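Beta-N-acetylhexosaminidase (Arthrobacter aurescens, PDB 3RCN) probably catalyses the hydrolysis of terminal non-reducing N-acetyl-D-hexosamine residues from N-acetyl-beta-D-hexosaminides, as a family 20 glycoside hydrolase. Local coordinates at residues 32-37 with 67-72; 82-87 with 127-132. One frame throughout, in Å; residues are numbered along the deposited sequence.

Contact 1 of 2, residues 32-37 with 67-72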
loop_
_atom_site.group_PDB
_atom_site.type_symbol
_atom_site.label_atom_id
_atom_site.label_comp_id
_atom_site.label_asym_id
_atom_site.label_seq_id
_atom_site.Cartn_x
_atom_site.Cartn_y
_atom_site.Cartn_z
ATOM N N VAL A 32 2.871 6.125 28.634
ATOM C CA VAL A 32 2.408 7.350 27.981
ATOM C C VAL A 32 1.221 7.962 28.710
ATOM O O VAL A 32 0.155 7.359 28.774
ATOM C CB VAL A 32 2.013 7.068 26.520
ATOM C CG1 VAL A 32 1.819 8.354 25.783
ATOM C CG2 VAL A 32 3.099 6.243 25.835
ATOM N N GLY A 33 1.420 9.134 29.311
ATOM C CA GLY A 33 0.322 9.887 29.910
ATOM C C GLY A 33 -0.276 10.978 29.034
ATOM O O GLY A 33 0.406 11.531 28.184
ATOM N N ALA A 34 -1.540 11.320 29.248
ATOM C CA ALA A 34 -2.115 12.475 28.556
ATOM C C ALA A 34 -3.275 13.130 29.306
ATOM O O ALA A 34 -4.038 12.458 29.998
ATOM C CB ALA A 34 -2.529 12.103 27.131
ATOM N N ASP A 35 -3.401 14.445 29.163
ATOM C CA ASP A 35 -4.626 15.150 29.554
ATOM C C ASP A 35 -5.781 14.762 28.602
ATOM O O ASP A 35 -5.548 14.425 27.434
ATOM C CB ASP A 35 -4.393 16.666 29.562
ATOM C CG ASP A 35 -3.570 17.140 30.772
ATOM O OD1 ASP A 35 -3.593 16.473 31.835
ATOM O OD2 ASP A 35 -2.906 18.194 30.662
ATOM N N PRO A 36 -7.029 14.807 29.097
ATOM C CA PRO A 36 -8.206 14.272 28.390
ATOM C C PRO A 36 -8.305 14.723 26.936
ATOM O O PRO A 36 -8.668 13.929 26.062
ATOM C CB PRO A 36 -9.379 14.858 29.176
ATOM C CG PRO A 36 -8.835 15.067 30.539
ATOM C CD PRO A 36 -7.396 15.452 30.371
ATOM N N GLU A 37 -7.978 15.988 26.692
ATOM C CA GLU A 37 -8.022 16.566 25.353
ATOM C C GLU A 37 -7.077 15.869 24.375
ATOM O O GLU A 37 -7.328 15.832 23.174
ATOM C CB GLU A 37 -7.671 18.057 25.421
ATOM C CG GLU A 37 -8.654 18.905 26.214
ATOM C CD GLU A 37 -8.328 18.961 27.699
ATOM O OE1 GLU A 37 -7.272 18.425 28.107
ATOM O OE2 GLU A 37 -9.133 19.549 28.457
ATOM N N ILE A 67 6.426 9.488 28.697
ATOM C CA ILE A 67 6.002 10.421 27.661
ATOM C C ILE A 67 4.689 11.070 28.107
ATOM O O ILE A 67 3.658 10.400 28.175
ATOM C CB ILE A 67 5.758 9.682 26.338
ATOM C CG1 ILE A 67 7.021 8.967 25.888
ATOM C CG2 ILE A 67 5.278 10.632 25.254
ATOM C CD1 ILE A 67 6.796 8.038 24.729
ATOM N N ARG A 68 4.736 12.362 28.424
ATOM C CA ARG A 68 3.558 13.120 28.871
ATOM C C ARG A 68 3.074 14.083 27.798
ATOM O O ARG A 68 3.863 14.862 27.265
ATOM C CB ARG A 68 3.887 13.927 30.118
ATOM C CG ARG A 68 4.609 13.127 31.161
ATOM C CD ARG A 68 5.165 13.979 32.281
ATOM N NE ARG A 68 5.926 13.120 33.175
ATOM C CZ ARG A 68 6.902 13.528 33.974
ATOM N NH1 ARG A 68 7.252 14.806 34.011
ATOM N NH2 ARG A 68 7.530 12.643 34.736
ATOM N N LEU A 69 1.781 14.019 27.484
ATOM C CA LEU A 69 1.154 15.002 26.602
ATOM C C LEU A 69 0.256 15.908 27.439
ATOM O O LEU A 69 -0.806 15.492 27.910
ATOM C CB LEU A 69 0.346 14.303 25.509
ATOM C CG LEU A 69 1.053 13.120 24.845
ATOM C CD1 LEU A 69 0.122 12.447 23.850
ATOM C CD2 LEU A 69 2.358 13.552 24.181
ATOM N N LEU A 70 0.682 17.156 27.605
ATOM C CA LEU A 70 0.011 18.087 28.517
ATOM C C LEU A 70 -0.655 19.264 27.810
ATOM O O LEU A 70 -0.071 19.883 26.919
ATOM C CB LEU A 70 1.007 18.609 29.551
ATOM C CG LEU A 70 1.679 17.491 30.339
ATOM C CD1 LEU A 70 2.825 18.048 31.140
ATOM C CD2 LEU A 70 0.662 16.793 31.238
ATOM N N LEU A 71 -1.882 19.567 28.223
ATOM C CA LEU A 71 -2.620 20.708 27.681
ATOM C C LEU A 71 -2.114 22.023 28.257
ATOM O O LEU A 71 -2.049 22.189 29.478
ATOM C CB LEU A 71 -4.109 20.585 27.976
ATOM C CG LEU A 71 -4.930 21.619 27.215
ATOM C CD1 LEU A 71 -5.471 20.999 25.939
ATOM C CD2 LEU A 71 -6.056 22.159 28.080
ATOM N N ASP A 72 -1.747 22.941 27.364
ATOM C CA ASP A 72 -1.358 24.310 27.719
ATOM C C ASP A 72 -2.206 25.330 26.953
ATOM O O ASP A 72 -1.889 25.667 25.812
ATOM C CB ASP A 72 0.129 24.580 27.467
ATOM C CG ASP A 72 0.524 26.021 27.795
ATOM O OD1 ASP A 72 -0.367 26.842 28.141
ATOM O OD2 ASP A 72 1.729 26.339 27.697
#
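Gly33 holds Ile67 and Leu69 through both of its backbone polar atoms. Gly33 N donates to Ile67 O at 2.8 Å, and Leu69 N donates to Gly33 O at 2.9 Å. Two residues on, Asp35 N donates to Leu69 O at 3.1 Å. This is regular parallel pairing, with the strand axes 7° apart. Past the last bridge, at Ala34 and Leu69, a side chain takes over. Asp35 OD2 accepts Leu71 N at 3.0 Å, a nearly straight bond (164° at the hydrogen). The donor comes to the anti side of the carboxylate, slightly out of its plane. CG of Asp35 lies beside its own backbone N (chi1 -75°), which turns the carboxylate across to the neighbouring strand. Replacing Asp35 with an alanine would probably leave Leu71 N without this acceptor and the strand end less firmly tied. Val32 and Ile67 lie side by side, with CG1 of Val32 at 4.2 Å from CG2 of Ile67. Ala34 CB rests on Leu69 CB. At the C-terminal end, Glu37 crosses Leu71 at about a right angle, its CB 3.7 Å from Leu71 CD1. Helix 39-53 packs on the face carrying Ala34, Ile67 and Leu69, through Arg42 and Leu45. It joins the two strands in a beta-alpha-beta unit. Strand 32-34 is outermost in the sheet within this chain, and strand 88-92 lies along the other edge of strand 67-71.

Contact 2 of 2, residues 82-87 with 127-132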
loop_
_atom_site.group_PDB
_atom_site.type_symbol
_atom_site.label_atom_id
_atom_site.label_comp_id
_atom_site.label_asym_id
_atom_site.label_seq_id
_atom_site.Cartn_x
_atom_site.Cartn_y
_atom_site.Cartn_z
ATOM N N LEU A 82 8.050 21.042 23.131
ATOM C CA LEU A 82 8.586 19.704 23.419
ATOM C C LEU A 82 9.845 19.748 24.281
ATOM O O LEU A 82 10.846 20.381 23.939
ATOM C CB LEU A 82 8.814 18.905 22.129
ATOM C CG LEU A 82 9.726 17.677 22.155
ATOM C CD1 LEU A 82 9.432 16.784 23.332
ATOM C CD2 LEU A 82 9.573 16.901 20.867
ATOM N N GLU A 83 9.781 19.055 25.405
ATOM C CA GLU A 83 10.820 19.155 26.417
ATOM C C GLU A 83 11.376 17.785 26.792
ATOM O O GLU A 83 10.621 16.875 27.139
ATOM C CB GLU A 83 10.253 19.855 27.655
ATOM C CG GLU A 83 11.274 20.113 28.734
ATOM C CD GLU A 83 12.399 21.000 28.253
ATOM O OE1 GLU A 83 12.123 21.932 27.457
ATOM O OE2 GLU A 83 13.556 20.755 28.666
ATOM N N VAL A 84 12.701 17.651 26.719
ATOM C CA VAL A 84 13.386 16.402 27.058
ATOM C C VAL A 84 14.297 16.554 28.297
ATOM O O VAL A 84 15.230 17.354 28.325
ATOM C CB VAL A 84 14.176 15.867 25.858
ATOM C CG1 VAL A 84 14.339 14.358 25.958
ATOM C CG2 VAL A 84 13.461 16.232 24.571
ATOM N N SER A 85 14.043 15.695 29.275
ATOM C CA SER A 85 14.328 15.884 30.699
ATOM C C SER A 85 14.469 14.484 31.265
ATOM O O SER A 85 14.846 13.563 30.546
ATOM C CB SER A 85 13.194 16.603 31.417
ATOM O OG SER A 85 13.195 17.981 31.116
ATOM N N ASP A 86 14.313 14.357 32.576
ATOM C CA ASP A 86 14.037 13.045 33.167
ATOM C C ASP A 86 12.852 12.333 32.449
ATOM O O ASP A 86 12.684 11.106 32.563
ATOM C CB ASP A 86 13.751 13.182 34.669
ATOM C CG ASP A 86 12.442 13.925 34.960
ATOM O OD1 ASP A 86 12.375 15.151 34.710
ATOM O OD2 ASP A 86 11.484 13.282 35.452
ATOM N N ALA A 87 12.013 13.107 31.754
ATOM C CA ALA A 87 10.932 12.567 30.912
ATOM C C ALA A 87 10.755 13.335 29.595
ATOM O O ALA A 87 11.349 14.396 29.385
ATOM C CB ALA A 87 9.615 12.522 31.681
ATOM N N VAL A 127 16.503 9.572 23.086
ATOM C CA VAL A 127 16.105 10.887 22.616
ATOM C C VAL A 127 17.094 11.923 23.130
ATOM O O VAL A 127 17.262 12.074 24.336
ATOM C CB VAL A 127 14.710 11.267 23.131
ATOM C CG1 VAL A 127 13.666 11.027 22.063
ATOM C CG2 VAL A 127 14.386 10.488 24.395
ATOM N N PRO A 128 17.764 12.636 22.216
ATOM C CA PRO A 128 18.651 13.715 22.657
ATOM C C PRO A 128 17.870 14.721 23.499
ATOM O O PRO A 128 16.693 14.928 23.232
ATOM C CB PRO A 128 19.113 14.353 21.341
ATOM C CG PRO A 128 18.168 13.846 20.293
ATOM C CD PRO A 128 17.728 12.504 20.751
ATOM N N ARG A 129 18.494 15.318 24.507
ATOM C CA ARG A 129 17.768 16.259 25.344
ATOM C C ARG A 129 17.691 17.606 24.644
ATOM O O ARG A 129 18.714 18.210 24.332
ATOM C CB ARG A 129 18.404 16.379 26.731
ATOM C CG ARG A 129 18.197 15.140 27.593
ATOM C CD ARG A 129 18.515 15.401 29.056
ATOM N NE ARG A 129 18.344 14.200 29.869
ATOM C CZ ARG A 129 19.246 13.221 29.952
ATOM N NH1 ARG A 129 20.378 13.299 29.260
ATOM N NH2 ARG A 129 19.021 12.157 30.719
ATOM N N VAL A 130 16.466 18.055 24.384
ATOM C CA VAL A 130 16.232 19.306 23.671
ATOM C C VAL A 130 15.012 20.044 24.203
ATOM O O VAL A 130 14.167 19.476 24.902
ATOM C CB VAL A 130 15.982 19.078 22.165
ATOM C CG1 VAL A 130 17.148 18.378 21.525
ATOM C CG2 VAL A 130 14.702 18.288 21.955
ATOM N N SER A 131 14.930 21.321 23.856
ATOM C CA SER A 131 13.723 22.101 24.066
ATOM C C SER A 131 13.290 22.613 22.706
ATOM O O SER A 131 14.079 23.248 21.999
ATOM C CB SER A 131 14.002 23.280 24.997
ATOM O OG SER A 131 14.880 22.904 26.043
ATOM N N VAL A 132 12.047 22.327 22.330
ATOM C CA VAL A 132 11.501 22.815 21.068
ATOM C C VAL A 132 10.204 23.588 21.277
ATOM O O VAL A 132 9.344 23.177 22.050
ATOM C CB VAL A 132 11.220 21.665 20.089
ATOM C CG1 VAL A 132 10.806 22.216 18.723
ATOM C CG2 VAL A 132 12.422 20.763 19.968
#
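Leu82 and Val132 form a hydrogen-bonded antiparallel pair. Leu82 N donates to Val132 O at 2.7 Å, and Val132 N returns a bond to Leu82 O at 2.8 Å. A third backbone bond, Val84 N to Val130 O, is 3.0 Å long. The tight part of the contact is centred on Val84, whose side chain is directed at strand 125-134. Its two methyls split over that strand. CG1 stands opposite the backbone N of Val84 (chi1 -154°) and reaches toward Pro128 O and CG2 of Val127. The other methyl, CG2 of Val84, lies 3.6 Å from CG2 of Val130. Between them, CB of Val84 is 3.6 Å from CA of Arg129. Leu82 and Val132 add a lighter contact through their CB atoms. The looser side carries the polar residues and is partly exposed. Glu83 and Ser131 form a non-hydrogen-bonded pair there. The Glu83 chain bends at chi2 (60°), which brings its carboxylate within reach of Ser131 OG. The bond from Ser131 OG to Glu83 OE1 is weak, at 3.2 Å. The extended Arg129 chain runs past Val84 O. Ser85 O lies at the edge of its guanidinium, 3.6 Å from Arg129 NE, and no hydrogen bond forms. Arg129 NH1 instead bonds weakly to Thr21 O of strand 16-26. Helix 95-109 packs on Leu82, Val127 and Val130, with Phe17 against Val130 and Val132. One apolar face under a helix and one more polar face fit the alpha-beta half sandwich of the family 20 domain 2.

How the contacts relate
Contacts 1 and 2 belong to one mixed six-stranded sheet, with centres 15 Å apart. Strand 88-92 separates them, between strand 67-71 of contact 1 and strand 80-84 of contact 2. Contact 1 is parallel and reaches one outermost strand; contact 2 is antiparallel and lies next to the other, strand 16-26. They meet through Arg68, whose CZ packs 3.7 Å from CB of Ala87 in the turn after strand 80-84. Both lie away from the predicted proton donor Glu316, which belongs to the catalytic domain. A glycerol, probably from the crystallisation liquor, lies about 4 Å from the side chain of Val32.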